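Local coordinates for 16S rRNA processing protein (PDB 2F1L) that probably acts as an accessory factor in the last step of 30S ribosomal subunit assembly, needed for efficient 16S rRNA processing, at residues Lys122-Gly127 / Glu178-Trp183; Gly127-Gly132 / Gly153-Arg158; Thr42-Asn47 / Gln167-Ile172; Asp144-Lys149 / Leu162-Gln167. All coordinates share one frame; numbering follows the deposited sequence. Where two conformers were deposited one is given.

Interaction 1 of 4, residues Lys122-Gly127 / Glu178-Trp183; sequences KVIDQG and EMRVDW
Ile124 and Met179 are joined by one backbone bond: Ile124 N donates to Met179 O at 2.9 Å. On one flank of that bond Met179 N donates to Lys122 O (2.8 Å), and on the other Val181 N donates to Ile124 O (2.9 Å, 160° at the hydrogen). The alternation, with one strand using both the N and the O of Ile124, is the pattern of parallel pairing, and the short strand axes run 4.7 Å apart with their directions 29° from parallel. A fourth bond comes from a side chain. Arg180 sends NH1 to Asp125 O at 2.6 Å, the oxygen lying at the guanidinium edge, almost in its plane. CG stands opposite the backbone N (chi1 169°), and two further bends, at chi2 and chi3, fold the long chain back over the neighbouring strand, where NH1 also meets Ile124 CG2.

Strands 122-125 and 178-181 are neighbours in the six-stranded mixed sheet of the PRC-barrel domain, 178-181 lying next to the edge strand, and theirs is its one parallel pairing. Beta-branched residues suit the buried face: Val123 CG1 packs on Val181 CG2 at 3.8 Å, the two side chains crossing at about a right angle. Ile124, Glu178 and Arg180 occupy the other face, where Ile124 CD1 rests on the aliphatic Glu178 CG.

Farther out, Val123 is backed by Leu131, Ile134 and Val148, while Met179, a selenomethionine, leads its end away toward Met146 and Ile172. Asp125 turns its carboxylate to Gln129 NE2, and Asp182 forms a salt bridge with Lys75.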
loop_
_atom_site.group_PDB
_atom_site.type_symbol
_atom_site.label_atom_id
_atom_site.label_comp_id
_atom_site.label_asym_id
_atom_site.label_seq_id
_atom_site.Cartn_x
_atom_site.Cartn_y
_atom_site.Cartn_z
ATOM N N LYS A 122 -7.856 0.578 18.339
ATOM C CA LYS A 122 -6.483 0.477 18.787
ATOM C C LYS A 122 -5.674 -0.103 17.634
ATOM O O LYS A 122 -6.083 -1.063 17.001
ATOM C CB LYS A 122 -6.384 -0.426 20.014
ATOM C CG LYS A 122 -7.126 0.078 21.264
ATOM C CD LYS A 122 -7.458 -1.113 22.239
ATOM C CE LYS A 122 -8.804 -0.990 23.048
ATOM N NZ LYS A 122 -9.585 -2.310 22.975
ATOM N N VAL A 123 -4.517 0.473 17.371
ATOM C CA VAL A 123 -3.658 0.061 16.264
ATOM C C VAL A 123 -2.415 -0.620 16.827
ATOM O O VAL A 123 -1.669 -0.031 17.561
ATOM C CB VAL A 123 -3.249 1.293 15.453
ATOM C CG1 VAL A 123 -2.157 0.951 14.408
ATOM C CG2 VAL A 123 -4.479 1.897 14.815
ATOM N N ILE A 124 -2.205 -1.870 16.473
ATOM C CA ILE A 124 -1.161 -2.700 17.056
ATOM C C ILE A 124 -0.351 -3.375 15.957
ATOM O O ILE A 124 -0.948 -3.985 15.072
ATOM C CB ILE A 124 -1.794 -3.757 17.925
ATOM C CG1 ILE A 124 -2.595 -3.081 19.062
ATOM C CG2 ILE A 124 -0.732 -4.693 18.507
ATOM C CD1 ILE A 124 -3.620 -3.973 19.639
ATOM N N ASP A 125 0.982 -3.251 16.026
ATOM C CA ASP A 125 1.886 -3.663 14.953
ATOM C C ASP A 125 2.218 -5.127 15.055
ATOM O O ASP A 125 1.865 -5.744 16.026
ATOM C CB ASP A 125 3.184 -2.786 14.899
ATOM C CG ASP A 125 4.095 -2.968 16.090
ATOM O OD1 ASP A 125 3.940 -3.959 16.796
ATOM O OD2 ASP A 125 4.986 -2.117 16.321
ATOM N N GLN A 126 2.930 -5.675 14.059
ATOM C CA GLN A 126 3.112 -7.117 14.078
ATOM C C GLN A 126 3.874 -7.604 15.301
ATOM O O GLN A 126 3.654 -8.732 15.676
ATOM C CB GLN A 126 3.597 -7.692 12.730
ATOM C CG GLN A 126 2.416 -8.227 11.884
ATOM C CD GLN A 126 2.871 -8.994 10.679
ATOM O OE1 GLN A 126 3.703 -8.504 9.897
ATOM N NE2 GLN A 126 2.340 -10.222 10.512
ATOM N N GLY A 127 4.660 -6.750 15.952
ATOM C CA GLY A 127 5.320 -7.092 17.204
ATOM C C GLY A 127 4.474 -6.885 18.449
ATOM O O GLY A 127 4.997 -6.974 19.533
ATOM N N GLU A 178 -9.886 -3.495 17.878
ATOM C CA GLU A 178 -8.489 -3.669 17.573
ATOM C C GLU A 178 -8.218 -3.811 16.099
ATOM O O GLU A 178 -9.008 -4.338 15.359
ATOM C CB GLU A 178 -7.948 -4.898 18.292
ATOM C CG GLU A 178 -7.618 -4.616 19.744
ATOM C CD GLU A 178 -7.294 -5.879 20.583
ATOM O OE1 GLU A 178 -7.464 -7.048 20.101
ATOM O OE2 GLU A 178 -6.845 -5.663 21.741
HETATM N N MSE A 179 -7.052 -3.352 15.704
HETATM C CA MSE A 179 -6.577 -3.502 14.357
HETATM C C MSE A 179 -5.122 -3.955 14.374
HETATM O O MSE A 179 -4.301 -3.459 15.165
HETATM C CB MSE A 179 -6.692 -2.196 13.632
HETATM C CG MSE A 179 -6.276 -2.331 12.234
HETATM SE SE MSE A 179 -6.005 -0.575 11.370
HETATM C CE MSE A 179 -7.882 -0.148 10.629
ATOM N N ARG A 180 -4.806 -4.941 13.534
ATOM C CA ARG A 180 -3.441 -5.406 13.442
ATOM C C ARG A 180 -2.880 -4.872 12.132
ATOM O O ARG A 180 -3.525 -5.014 11.081
ATOM C CB ARG A 180 -3.391 -6.893 13.478
ATOM C CG ARG A 180 -2.069 -7.486 13.133
ATOM C CD ARG A 180 -1.074 -7.395 14.252
ATOM N NE ARG A 180 -1.337 -8.404 15.264
ATOM C CZ ARG A 180 -0.705 -8.498 16.434
ATOM N NH1 ARG A 180 0.265 -7.664 16.744
ATOM N NH2 ARG A 180 -1.048 -9.449 17.297
ATOM N N VAL A 181 -1.679 -4.267 12.228
ATOM C CA VAL A 181 -1.011 -3.626 11.108
ATOM C C VAL A 181 0.409 -4.068 10.998
ATOM O O VAL A 181 0.996 -4.571 11.963
ATOM C CB VAL A 181 -1.013 -2.097 11.184
ATOM C CG1 VAL A 181 -2.457 -1.600 11.276
ATOM C CG2 VAL A 181 -0.192 -1.611 12.357
ATOM N N ASP A 182 0.929 -3.937 9.778
ATOM C CA ASP A 182 2.329 -4.128 9.523
ATOM C C ASP A 182 2.853 -2.774 9.184
ATOM O O ASP A 182 2.478 -2.192 8.164
ATOM C CB ASP A 182 2.562 -5.102 8.370
ATOM C CG ASP A 182 4.023 -5.409 8.163
ATOM O OD1 ASP A 182 4.822 -5.308 9.118
ATOM O OD2 ASP A 182 4.357 -5.826 7.047
ATOM N N TRP A 183 3.658 -2.256 10.087
ATOM C CA TRP A 183 4.167 -0.896 10.013
ATOM C C TRP A 183 5.395 -0.771 10.903
ATOM O O TRP A 183 5.438 -1.325 11.986
ATOM C CB TRP A 183 3.105 0.130 10.437
ATOM C CG TRP A 183 3.447 1.517 9.970
ATOM C CD1 TRP A 183 3.898 2.544 10.726
ATOM C CD2 TRP A 183 3.418 1.993 8.618
ATOM N NE1 TRP A 183 4.123 3.638 9.938
ATOM C CE2 TRP A 183 3.851 3.313 8.638
ATOM C CE3 TRP A 183 3.049 1.421 7.394
ATOM C CZ2 TRP A 183 3.924 4.080 7.499
ATOM C CZ3 TRP A 183 3.110 2.170 6.276
ATOM C CH2 TRP A 183 3.541 3.500 6.325
#

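Interaction 2 of 4, residues Gly127-Gly132 / Gly153-Arg158; sequences GRQLLG and GSLDDR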
loop_
_atom_site.group_PDB
_atom_site.type_symbol
_atom_site.label_atom_id
_atom_site.label_comp_id
_atom_site.label_asym_id
_atom_site.label_seq_id
_atom_site.Cartn_x
_atom_site.Cartn_y
_atom_site.Cartn_z
ATOM N N GLY A 127 4.660 -6.750 15.952
ATOM C CA GLY A 127 5.320 -7.092 17.204
ATOM C C GLY A 127 4.474 -6.885 18.449
ATOM O O GLY A 127 4.997 -6.974 19.533
ATOM N N ARG A 128 3.189 -6.568 18.308
ATOM C CA ARG A 128 2.279 -6.416 19.436
ATOM C C ARG A 128 2.304 -5.037 20.141
ATOM O O ARG A 128 1.543 -4.802 21.067
ATOM C CB ARG A 128 2.522 -7.534 20.452
ATOM N N GLN A 129 3.143 -4.130 19.666
ATOM C CA GLN A 129 3.202 -2.776 20.176
ATOM C C GLN A 129 1.964 -1.976 19.810
ATOM O O GLN A 129 1.548 -1.986 18.687
ATOM C CB GLN A 129 4.448 -2.060 19.616
ATOM C CG GLN A 129 5.777 -2.795 19.899
ATOM C CD GLN A 129 7.019 -2.009 19.471
ATOM O OE1 GLN A 129 7.881 -1.727 20.294
ATOM N NE2 GLN A 129 7.114 -1.664 18.182
ATOM N N LEU A 130 1.390 -1.271 20.778
ATOM C CA LEU A 130 0.256 -0.383 20.563
ATOM C C LEU A 130 0.793 0.936 20.094
ATOM O O LEU A 130 1.454 1.643 20.847
ATOM C CB LEU A 130 -0.525 -0.167 21.863
ATOM C CG LEU A 130 -1.658 0.876 21.805
ATOM C CD1 LEU A 130 -2.762 0.479 20.845
ATOM C CD2 LEU A 130 -2.244 1.082 23.157
ATOM N N LEU A 131 0.504 1.269 18.844
ATOM C CA LEU A 131 0.894 2.550 18.270
ATOM C C LEU A 131 -0.064 3.653 18.643
ATOM O O LEU A 131 0.283 4.816 18.575
ATOM C CB LEU A 131 0.901 2.453 16.757
ATOM C CG LEU A 131 1.681 1.294 16.124
ATOM C CD1 LEU A 131 1.709 1.421 14.588
ATOM C CD2 LEU A 131 3.100 1.231 16.662
ATOM N N GLY A 132 -1.296 3.320 18.995
ATOM C CA GLY A 132 -2.245 4.382 19.292
ATOM C C GLY A 132 -3.639 4.027 18.861
ATOM O O GLY A 132 -3.917 2.871 18.629
ATOM N N GLY A 153 -1.502 4.348 26.991
ATOM C CA GLY A 153 -0.828 3.051 26.893
ATOM C C GLY A 153 0.006 2.884 25.622
ATOM O O GLY A 153 0.678 1.873 25.463
ATOM N N SER A 154 -0.050 3.873 24.711
ATOM C CA SER A 154 0.729 3.877 23.441
ATOM C C SER A 154 2.210 3.709 23.730
ATOM O O SER A 154 2.703 4.152 24.750
ATOM C CB SER A 154 0.514 5.192 22.644
ATOM O OG SER A 154 1.477 5.412 21.597
ATOM N N LEU A 155 2.901 3.090 22.794
ATOM C CA LEU A 155 4.355 2.984 22.788
ATOM C C LEU A 155 5.123 4.293 23.000
ATOM O O LEU A 155 6.129 4.308 23.704
ATOM C CB LEU A 155 4.763 2.455 21.432
ATOM C CG LEU A 155 6.217 2.146 21.142
ATOM C CD1 LEU A 155 6.607 0.936 21.952
ATOM C CD2 LEU A 155 6.335 1.887 19.632
ATOM N N ASP A 156 4.684 5.379 22.370
ATOM C CA ASP A 156 5.362 6.666 22.542
ATOM C C ASP A 156 4.393 7.845 22.423
ATOM O O ASP A 156 3.236 7.710 22.774
ATOM C CB ASP A 156 6.548 6.770 21.573
ATOM C CG ASP A 156 6.142 6.642 20.104
ATOM O OD1 ASP A 156 4.983 6.965 19.732
ATOM O OD2 ASP A 156 7.018 6.235 19.311
ATOM N N ASP A 157 4.886 8.982 21.937
ATOM C CA ASP A 157 4.178 10.260 21.917
ATOM C C ASP A 157 3.853 10.704 20.527
ATOM O O ASP A 157 3.324 11.815 20.346
ATOM C CB ASP A 157 5.065 11.343 22.540
ATOM C CG ASP A 157 4.930 11.400 24.028
ATOM O OD1 ASP A 157 4.157 10.567 24.553
ATOM O OD2 ASP A 157 5.575 12.270 24.669
ATOM N N ARG A 158 4.161 9.846 19.552
ATOM C CA ARG A 158 4.185 10.245 18.163
ATOM C C ARG A 158 2.882 9.952 17.493
ATOM O O ARG A 158 2.372 8.830 17.598
ATOM C CB ARG A 158 5.245 9.459 17.387
ATOM C CG ARG A 158 6.686 9.820 17.675
ATOM C CD ARG A 158 7.604 9.070 16.714
ATOM N NE ARG A 158 7.333 9.507 15.345
ATOM C CZ ARG A 158 7.315 8.725 14.277
ATOM N NH1 ARG A 158 7.541 7.425 14.355
ATOM N NH2 ARG A 158 7.032 9.261 13.113
HETATM O O HOH W 1 1.073 6.534 16.581
#
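Leu155 lays its two methyl groups against the end of the Gln129 side chain, the pair meeting at a slant. CD1 comes to 3.4 Å from Gln129 OE1, whereas CD2 lies nearer Gln129 NE2, at 3.9 Å, so both methyls lie over one face of the amide, CD1 toward the oxygen end and CD2 toward the nitrogen end. The reach is set by Leu155 chi1 of -176°, which swings CG to the side remote from its own nitrogen. Gln129 suits this border position because its flat amide can lie under the leucine methyls while NE2 is hydrogen-bonded to Asp125. Leu131 points away from the loop, and its CD2 only just meets Leu155 CD2.

Leu130 turns toward the loop instead, setting CD2 against the backbone of Gly153, 3.8 Å from its C atom. Between these apolar contacts runs the one direct hydrogen bond of the pair, Leu155 N to Leu130 O, 2.8 Å long and nearly straight at 170°.

Ser154 OG lies 3.3 Å from Leu131 O but spends its hydrogen within the loop, on Asp156 O, which it meets from above the carbonyl plane. A water within hydrogen-bonding distance of both Leu131 O and Arg158 O lies between the segments. Gly132, with phi of 145°, adopts a backbone shape that a side chain would jam against the preceding carbonyl.

Asp156 OD1 accepts from Arg158 N (3.0 Å), an Asx turn, and OD2 forms a salt bridge with Arg160. The turn lies in the long connection of the 145-149/160-163 hairpin, which here folds back onto the start of strand 130-138 in the PRC-barrel domain.

Interaction 3 of 4, residues Thr42-Asn47 / Gln167-Ile172; sequences TDPLDN and QCVLSI. With GOL (glycerol), chain F.
Asp46 meets Ser171 through its flat carboxylate: Ser171 OG donates to OD2 at 2.7 Å from above the carboxylate plane, 57° out of it. The other oxygen, OD1, accepts from O1 of a bound glycerol at 3.0 Å, so the two oxygens have separate donors. With chi1 at 69°, CG sits between the backbone N and carbonyl carbon, bringing the carboxylate back over strand 169-173. The same glycerol oxygen takes a nearly straight bond from Ile172 N (2.8 Å), thereby bridging the two segments. Asp50 and Tyr113 also hold this glycerol, which probably came from the crystallisation liquor.

The Pro44 ring, preceded by a cis peptide bond, places CB 3.9 Å from Val169 CG1 and CG 3.8 Å from Ile172 CD1, while CD borders the glycerol. A rigid ring suits this spot, presenting CB and CG to two branched side chains. Leu45 and Leu170 lie side by side, pointing the same way, and touch through their CD2 atoms.

Successive backbone nitrogens complete the join: Leu45 N donates to Val169 O (2.9 Å), and Asp46 N to Leu170 O (3.1 Å). Within the loop, Pro44 O accepts from both Thr42 OG1 and Asn47 N.

Leu170 and Ser171 together face Arg180 in a classic beta bulge. The loop after strand 35-40 thus docks against that bulged edge strand, forming an interface between the N-terminal and PRC-barrel domains of RimM.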
loop_
_atom_site.group_PDB
_atom_site.type_symbol
_atom_site.label_atom_id
_atom_site.label_comp_id
_atom_site.label_asym_id
_atom_site.label_seq_id
_atom_site.Cartn_x
_atom_site.Cartn_y
_atom_site.Cartn_z
ATOM N N THR A 42 -6.610 -8.227 -1.019
ATOM C CA THR A 42 -7.711 -7.607 -0.303
ATOM C C THR A 42 -7.192 -6.601 0.738
ATOM O O THR A 42 -6.037 -6.632 1.126
ATOM C CB THR A 42 -8.573 -8.663 0.421
ATOM O OG1 THR A 42 -7.790 -9.364 1.423
ATOM C CG2 THR A 42 -9.095 -9.676 -0.579
ATOM N N ASP A 43 -8.076 -5.688 1.138
ATOM C CA ASP A 43 -7.809 -4.756 2.197
ATOM C C ASP A 43 -8.934 -4.942 3.188
ATOM O O ASP A 43 -10.067 -4.807 2.822
ATOM C CB ASP A 43 -7.862 -3.338 1.650
ATOM C CG ASP A 43 -7.500 -2.322 2.674
ATOM O OD1 ASP A 43 -7.166 -2.723 3.823
ATOM O OD2 ASP A 43 -7.543 -1.119 2.311
ATOM N N PRO A 44 -8.634 -5.349 4.436
ATOM C CA PRO A 44 -7.437 -5.799 5.110
ATOM C C PRO A 44 -6.863 -7.014 4.423
ATOM O O PRO A 44 -7.602 -7.729 3.725
ATOM C CB PRO A 44 -7.976 -6.270 6.460
ATOM C CG PRO A 44 -9.191 -5.497 6.681
ATOM C CD PRO A 44 -9.789 -5.376 5.348
ATOM N N LEU A 45 -5.587 -7.309 4.678
ATOM C CA LEU A 45 -4.987 -8.480 4.056
ATOM C C LEU A 45 -5.793 -9.771 4.267
ATOM O O LEU A 45 -5.836 -10.633 3.378
ATOM C CB LEU A 45 -3.571 -8.697 4.563
ATOM C CG LEU A 45 -2.642 -9.589 3.725
ATOM C CD1 LEU A 45 -2.446 -9.026 2.362
ATOM C CD2 LEU A 45 -1.299 -9.698 4.425
ATOM N N ASP A 46 -6.421 -9.927 5.430
ATOM C CA ASP A 46 -6.978 -11.242 5.778
ATOM C C ASP A 46 -8.394 -11.421 5.291
ATOM O O ASP A 46 -8.997 -12.434 5.509
ATOM C CB ASP A 46 -6.890 -11.517 7.287
ATOM C CG ASP A 46 -7.803 -10.655 8.092
ATOM O OD1 ASP A 46 -8.522 -9.840 7.483
ATOM O OD2 ASP A 46 -7.768 -10.769 9.340
ATOM N N ASN A 47 -8.894 -10.421 4.602
ATOM C CA ASN A 47 -10.236 -10.377 4.154
ATOM C C ASN A 47 -10.524 -11.415 3.098
ATOM O O ASN A 47 -11.629 -11.888 2.974
ATOM C CB ASN A 47 -10.499 -8.984 3.610
ATOM C CG ASN A 47 -11.932 -8.781 3.252
ATOM O OD1 ASN A 47 -12.791 -8.995 4.082
ATOM N ND2 ASN A 47 -12.209 -8.400 2.000
ATOM N N GLN A 167 -1.314 -4.028 2.381
ATOM C CA GLN A 167 0.078 -4.148 2.694
ATOM C C GLN A 167 0.312 -3.705 4.123
ATOM O O GLN A 167 1.313 -4.127 4.775
ATOM C CB GLN A 167 0.925 -3.299 1.727
ATOM C CG GLN A 167 2.424 -3.499 1.907
ATOM C CD GLN A 167 3.282 -2.824 0.854
ATOM O OE1 GLN A 167 4.500 -2.844 0.975
ATOM N NE2 GLN A 167 2.673 -2.248 -0.179
ATOM N N CYS A 168 -0.595 -2.837 4.595
ATOM C CA CYS A 168 -0.513 -2.254 5.928
ATOM C C CYS A 168 -1.519 -2.833 6.941
ATOM O O CYS A 168 -1.149 -3.276 8.055
ATOM C CB CYS A 168 -0.712 -0.751 5.859
ATOM S SG CYS A 168 -0.592 0.009 7.504
ATOM N N VAL A 169 -2.795 -2.804 6.572
ATOM C CA VAL A 169 -3.857 -3.256 7.488
ATOM C C VAL A 169 -4.017 -4.742 7.323
ATOM O O VAL A 169 -4.450 -5.201 6.275
ATOM C CB VAL A 169 -5.212 -2.562 7.205
ATOM C CG1 VAL A 169 -6.310 -3.117 8.158
ATOM C CG2 VAL A 169 -5.070 -1.085 7.388
ATOM N N LEU A 170 -3.690 -5.506 8.347
ATOM C CA LEU A 170 -3.778 -6.971 8.211
ATOM C C LEU A 170 -5.143 -7.533 8.634
ATOM O O LEU A 170 -5.644 -8.486 8.020
ATOM C CB LEU A 170 -2.677 -7.642 9.044
ATOM C CG LEU A 170 -1.263 -7.116 8.796
ATOM C CD1 LEU A 170 -0.266 -7.977 9.453
ATOM C CD2 LEU A 170 -0.993 -7.055 7.307
ATOM N N SER A 171 -5.696 -6.982 9.713
ATOM C CA SER A 171 -6.897 -7.534 10.325
ATOM C C SER A 171 -7.588 -6.408 11.070
ATOM O O SER A 171 -6.933 -5.613 11.715
ATOM C CB SER A 171 -6.540 -8.630 11.351
ATOM O OG SER A 171 -5.745 -9.671 10.800
ATOM N N ILE A 172 -8.903 -6.354 11.007
ATOM C CA ILE A 172 -9.677 -5.358 11.761
ATOM C C ILE A 172 -10.713 -6.117 12.558
ATOM O O ILE A 172 -11.495 -6.852 11.986
ATOM C CB ILE A 172 -10.414 -4.392 10.816
ATOM C CG1 ILE A 172 -9.411 -3.604 10.014
ATOM C CG2 ILE A 172 -11.333 -3.477 11.586
ATOM C CD1 ILE A 172 -10.050 -2.606 9.005
HETATM C C1 GOL F . -11.168 -8.986 9.130
HETATM O O1 GOL F . -10.127 -8.039 9.192
HETATM C C2 GOL F . -12.284 -8.484 8.231
HETATM O O2 GOL F . -13.343 -9.404 8.170
HETATM C C3 GOL F . -11.762 -8.284 6.821
HETATM O O3 GOL F . -12.415 -7.151 6.284
#

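Interaction 4 of 4, residues Asp144-Lys149 / Leu162-Gln167; sequences DVMVVK and LPYTGQ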
loop_
_atom_site.group_PDB
_atom_site.type_symbol
_atom_site.label_atom_id
_atom_site.label_comp_id
_atom_site.label_asym_id
_atom_site.label_seq_id
_atom_site.Cartn_x
_atom_site.Cartn_y
_atom_site.Cartn_z
ATOM N N ASP A 144 -6.735 6.146 1.290
ATOM C CA ASP A 144 -7.016 6.867 2.518
ATOM C C ASP A 144 -5.906 6.681 3.548
ATOM O O ASP A 144 -5.244 5.644 3.589
ATOM C CB ASP A 144 -8.327 6.377 3.096
ATOM C CG ASP A 144 -9.505 6.708 2.221
ATOM O OD1 ASP A 144 -9.474 7.783 1.588
ATOM O OD2 ASP A 144 -10.470 5.906 2.176
ATOM N N VAL A 145 -5.706 7.680 4.387
ATOM C CA VAL A 145 -4.692 7.611 5.423
ATOM C C VAL A 145 -5.371 7.632 6.755
ATOM O O VAL A 145 -6.352 8.343 6.944
ATOM C CB VAL A 145 -3.736 8.805 5.313
ATOM C CG1 VAL A 145 -2.901 8.942 6.562
ATOM C CG2 VAL A 145 -2.837 8.640 4.053
HETATM N N MSE A 146 -4.847 6.860 7.691
HETATM C CA MSE A 146 -5.342 6.825 9.061
HETATM C C MSE A 146 -4.441 7.646 9.930
HETATM O O MSE A 146 -3.246 7.416 9.980
HETATM C CB MSE A 146 -5.343 5.412 9.576
HETATM C CG MSE A 146 -6.246 4.520 8.805
HETATM SE SE MSE A 146 -5.859 2.579 9.134
HETATM C CE MSE A 146 -3.994 2.362 8.544
ATOM N N VAL A 147 -5.024 8.616 10.620
ATOM C CA VAL A 147 -4.288 9.427 11.582
ATOM C C VAL A 147 -4.355 8.685 12.905
ATOM O O VAL A 147 -5.432 8.558 13.498
ATOM C CB VAL A 147 -4.877 10.880 11.723
ATOM C CG1 VAL A 147 -4.021 11.729 12.642
ATOM C CG2 VAL A 147 -4.942 11.551 10.393
ATOM N N VAL A 148 -3.199 8.179 13.337
ATOM C CA VAL A 148 -3.056 7.416 14.591
ATOM C C VAL A 148 -2.481 8.297 15.698
ATOM O O VAL A 148 -1.357 8.800 15.578
ATOM C CB VAL A 148 -2.174 6.220 14.345
ATOM C CG1 VAL A 148 -2.034 5.417 15.624
ATOM C CG2 VAL A 148 -2.821 5.341 13.243
ATOM N N LYS A 149 -3.279 8.549 16.738
ATOM C CA LYS A 149 -2.886 9.463 17.837
ATOM C C LYS A 149 -2.371 8.577 18.958
ATOM O O LYS A 149 -2.901 7.500 19.182
ATOM C CB LYS A 149 -4.061 10.336 18.333
ATOM N N LEU A 162 -0.813 6.151 8.593
ATOM C CA LEU A 162 -0.693 4.841 7.974
ATOM C C LEU A 162 -1.633 4.778 6.798
ATOM O O LEU A 162 -2.717 5.298 6.855
ATOM C CB LEU A 162 -1.006 3.744 8.965
ATOM C CG LEU A 162 0.121 3.317 9.908
ATOM C CD1 LEU A 162 0.633 4.451 10.735
ATOM C CD2 LEU A 162 -0.402 2.199 10.816
ATOM N N PRO A 163 -1.199 4.151 5.713
ATOM C CA PRO A 163 -2.061 3.970 4.543
ATOM C C PRO A 163 -3.085 2.875 4.786
ATOM O O PRO A 163 -2.759 1.818 5.359
ATOM C CB PRO A 163 -1.075 3.549 3.469
ATOM C CG PRO A 163 -0.034 2.784 4.224
ATOM C CD PRO A 163 0.125 3.525 5.537
ATOM N N TYR A 164 -4.323 3.123 4.394
ATOM C CA TYR A 164 -5.374 2.104 4.535
ATOM C C TYR A 164 -5.297 1.226 3.296
ATOM O O TYR A 164 -5.989 1.458 2.297
ATOM C CB TYR A 164 -6.779 2.735 4.677
ATOM C CG TYR A 164 -7.850 1.697 4.892
ATOM C CD1 TYR A 164 -8.055 1.121 6.128
ATOM C CD2 TYR A 164 -8.617 1.245 3.839
ATOM C CE1 TYR A 164 -9.017 0.136 6.324
ATOM C CE2 TYR A 164 -9.554 0.266 4.011
ATOM C CZ TYR A 164 -9.761 -0.287 5.261
ATOM O OH TYR A 164 -10.729 -1.272 5.407
ATOM N N THR A 165 -4.394 0.266 3.350
ATOM C CA THR A 165 -4.225 -0.753 2.313
ATOM C C THR A 165 -3.868 -2.060 3.013
ATOM O O THR A 165 -3.437 -2.051 4.167
ATOM C CB THR A 165 -3.041 -0.449 1.410
ATOM O OG1 THR A 165 -1.825 -0.505 2.181
ATOM C CG2 THR A 165 -3.177 0.917 0.797
ATOM N N GLY A 166 -3.993 -3.163 2.295
ATOM C CA GLY A 166 -3.683 -4.491 2.823
ATOM C C GLY A 166 -2.200 -4.765 3.054
ATOM O O GLY A 166 -1.856 -5.654 3.827
ATOM N N GLN A 167 -1.314 -4.028 2.381
ATOM C CA GLN A 167 0.078 -4.148 2.694
ATOM C C GLN A 167 0.312 -3.705 4.123
ATOM O O GLN A 167 1.313 -4.127 4.775
ATOM C CB GLN A 167 0.925 -3.299 1.727
ATOM C CG GLN A 167 2.424 -3.499 1.907
ATOM C CD GLN A 167 3.282 -2.824 0.854
ATOM O OE1 GLN A 167 4.500 -2.844 0.975
ATOM N NE2 GLN A 167 2.673 -2.248 -0.179
HETATM O O HOH W 2 -7.972 3.718 0.663
#
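Met146 and Leu162 form an antiparallel hydrogen-bonded pair in the hairpin of strands 145-149 and 160-163, at one end of the six-stranded sheet of the PRC-barrel domain. Backbone bonds come first. Met146 N donates to Leu162 O at 2.8 Å and 174°, and Leu162 N answers to Met146 O at 3.1 Å. One step beyond the non-hydrogen-bonded pair Val145 and Pro163, Tyr164 N closes on Asp144 O (2.8 Å). Proline, lacking an N-H, fits Pro163's place because that position needs no donor toward the partner strand.

Apolar packing covers the face that carries Met146 and Leu162. The flexible, unbranched Met146, present as selenomethionine, bends at chi3 (-60°) to bring CE over Leu162 CB. Val148 CG2 reaches Leu162 CD1 more loosely, at 4.4 Å, while Val181 backs Leu162. Met146 also packs on Ile134, Val169 and Met179, which places its side chain in the domain core.

Tyr164 is the centre of an inverse gamma turn, where the chain leaves the strand. Its ring packs on Val169 and Ile172, and one edge faces Met146 in a Met-aromatic contact. The second subunit approaches the other face of the hairpin, with its Phe41 on Val145 and its Gln167 on Pro163. A water accepts from Asp144 N and donates weakly to Tyr164 O. In the Met-aromatic contact, Met146 SE lies in the plane of the Tyr164 ring, 4.0 Å from CD1.

Interactions 1 and 4 pair strands of one sheet of the PRC-barrel domain, interaction 2 packs a loop on it, and interaction 3 joins its edge strand 169-173 to the N-terminal domain. Interaction 1 is central: Val123 N and O pair with Gly132 O and Leu131 N of interaction 2, each at 2.8 Å, while Arg180 O takes Leu170 N of interaction 3, also at 2.8 Å. Across the core, Met179 CE lies 3.7 Å from Met146 SE, linking interactions 1 and 4. Interactions 3 and 4 share Gln167, their centres about 11 Å apart, and both touch the second subunit. A glycerol, probably from the crystallisation liquor, sits at interaction 3, hydrogen-bonded to both its segments.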